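Side-chain contact in thermoresistant glucokinase (PDB 4EUN), which probably phosphorylates gluconate with ATP, as a sugar kinase of the gluconokinase type: residues A[35-40]-A[156-161]. Numbering follows the deposited sequence.
With SO4 (sulfate ion), chain B.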
loop_
_atom_site.group_PDB
_atom_site.type_symbol
_atom_site.label_atom_id
_atom_site.label_comp_id
_atom_site.label_asym_id
_atom_site.label_seq_id
_atom_site.Cartn_x
_atom_site.Cartn_y
_atom_site.Cartn_z
ATOM N N MET A 35 -12.929 2.007 -1.507
ATOM C CA MET A 35 -13.572 1.530 -0.303
ATOM C C MET A 35 -14.207 0.178 -0.596
ATOM O O MET A 35 -14.820 -0.007 -1.630
ATOM C CB MET A 35 -14.617 2.560 0.139
ATOM C CG MET A 35 -15.742 2.011 0.969
ATOM S SD MET A 35 -16.920 3.297 1.434
ATOM C CE MET A 35 -17.732 3.688 -0.119
ATOM N N GLY A 36 -14.029 -0.783 0.305
ATOM C CA GLY A 36 -14.659 -2.085 0.152
ATOM C C GLY A 36 -14.158 -2.993 1.247
ATOM O O GLY A 36 -13.141 -2.709 1.863
ATOM N N VAL A 37 -14.854 -4.090 1.493
ATOM C CA VAL A 37 -14.414 -4.986 2.558
ATOM C C VAL A 37 -13.110 -5.697 2.196
ATOM O O VAL A 37 -12.677 -5.664 1.046
ATOM C CB VAL A 37 -15.497 -6.021 2.928
ATOM C CG1 VAL A 37 -16.800 -5.311 3.269
ATOM C CG2 VAL A 37 -15.709 -7.018 1.794
ATOM N N SER A 38 -12.480 -6.322 3.186
ATOM C CA SER A 38 -11.287 -7.129 2.948
ATOM C C SER A 38 -11.573 -8.256 1.962
ATOM O O SER A 38 -12.587 -8.958 2.079
ATOM C CB SER A 38 -10.785 -7.733 4.260
ATOM O OG SER A 38 -10.331 -6.727 5.144
ATOM N N GLY A 39 -10.673 -8.440 1.004
ATOM C CA GLY A 39 -10.801 -9.531 0.056
ATOM C C GLY A 39 -11.641 -9.153 -1.146
ATOM O O GLY A 39 -11.988 -10.010 -1.957
ATOM N N SER A 40 -11.961 -7.865 -1.260
ATOM C CA SER A 40 -12.736 -7.367 -2.388
ATOM C C SER A 40 -11.850 -7.027 -3.591
ATOM O O SER A 40 -12.333 -6.954 -4.723
ATOM C CB SER A 40 -13.592 -6.169 -1.973
ATOM O OG SER A 40 -12.803 -5.110 -1.463
ATOM N N GLN A 156 -19.378 -10.202 8.004
ATOM C CA GLN A 156 -20.757 -9.813 8.288
ATOM C C GLN A 156 -20.853 -8.389 8.824
ATOM O O GLN A 156 -21.651 -7.579 8.330
ATOM C CB GLN A 156 -21.399 -10.783 9.288
ATOM C CG GLN A 156 -22.795 -10.373 9.729
ATOM C CD GLN A 156 -23.382 -11.322 10.764
ATOM O OE1 GLN A 156 -22.795 -11.540 11.828
ATOM N NE2 GLN A 156 -24.545 -11.894 10.456
ATOM N N SER A 157 -20.028 -8.084 9.826
ATOM C CA SER A 157 -20.019 -6.753 10.435
ATOM C C SER A 157 -19.547 -5.672 9.468
ATOM O O SER A 157 -20.036 -4.541 9.503
ATOM C CB SER A 157 -19.167 -6.726 11.708
ATOM O OG SER A 157 -17.795 -6.922 11.430
ATOM N N GLN A 158 -18.596 -6.016 8.608
ATOM C CA GLN A 158 -18.109 -5.071 7.614
ATOM C C GLN A 158 -19.192 -4.729 6.598
ATOM O O GLN A 158 -19.353 -3.570 6.217
ATOM C CB GLN A 158 -16.852 -5.625 6.926
ATOM C CG GLN A 158 -15.596 -5.486 7.764
ATOM C CD GLN A 158 -14.931 -4.143 7.536
ATOM O OE1 GLN A 158 -14.489 -3.848 6.430
ATOM N NE2 GLN A 158 -14.896 -3.305 8.574
ATOM N N LEU A 159 -19.947 -5.736 6.167
ATOM C CA LEU A 159 -20.997 -5.501 5.186
ATOM C C LEU A 159 -22.116 -4.659 5.798
ATOM O O LEU A 159 -22.807 -3.929 5.097
ATOM C CB LEU A 159 -21.538 -6.820 4.637
ATOM C CG LEU A 159 -20.528 -7.628 3.827
ATOM C CD1 LEU A 159 -21.104 -8.992 3.501
ATOM C CD2 LEU A 159 -20.151 -6.901 2.550
ATOM N N ALA A 160 -22.266 -4.744 7.117
ATOM C CA ALA A 160 -23.220 -3.891 7.822
ATOM C C ALA A 160 -22.730 -2.440 7.942
ATOM O O ALA A 160 -23.535 -1.513 7.992
ATOM C CB ALA A 160 -23.527 -4.467 9.190
ATOM N N THR A 161 -21.413 -2.255 7.980
ATOM C CA THR A 161 -20.795 -0.933 8.161
ATOM C C THR A 161 -20.715 -0.152 6.848
ATOM O O THR A 161 -20.743 1.082 6.834
ATOM C CB THR A 161 -19.371 -1.088 8.768
ATOM O OG1 THR A 161 -19.472 -1.695 10.064
ATOM C CG2 THR A 161 -18.654 0.255 8.890
HETATM S S SO4 B . -8.291 -6.248 -0.548
HETATM O O1 SO4 B . -9.493 -5.447 -0.351
HETATM O O2 SO4 B . -7.986 -6.936 0.698
HETATM O O3 SO4 B . -7.186 -5.375 -0.921
HETATM O O4 SO4 B . -8.489 -7.231 -1.600
#
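Val-37, near the start of what is probably the P-loop (Walker A) of this kinase, sets its CG1 methyl against Gln-158 and Leu-159 of helix 155-161. CG1 lies anti to the carbonyl carbon (chi1 -54°), which turns it to the helix. It meets Gln-158 CB at 3.7 Å. Leu-159 CD2 lies 3.8 Å from the same methyl. The valine and glutamine side chains run past each other in opposite directions, whereas the leucine crosses the valine at about a right angle. The bend at chi2 (-88°) brings OE1 of Gln-158 back toward the loop, 4.0 Å from Val-37 CA. That oxygen accepts a hydrogen bond from Ala-110 N, so the glutamine joins the helix to a second loop while its aliphatic base packs on the valine. Ile-138 of helix 135-142 also touches Val-37. No hydrogen bond joins residues 35-40 to residues 156-161. Beyond the valine, a type II beta turn from Val-37 to Ser-40 borders a sulfate, plausibly where a nucleotide phosphate would sit; Gly-41 N, Lys-42 NZ and Thr-43 OG1 also donate to it. Ser-40 OG donates to Val-37 O (2.6 Å) in the carbonyl plane. Gly-39 N reaches sulfate O2 at 3.1 Å, nearly straight at 166°.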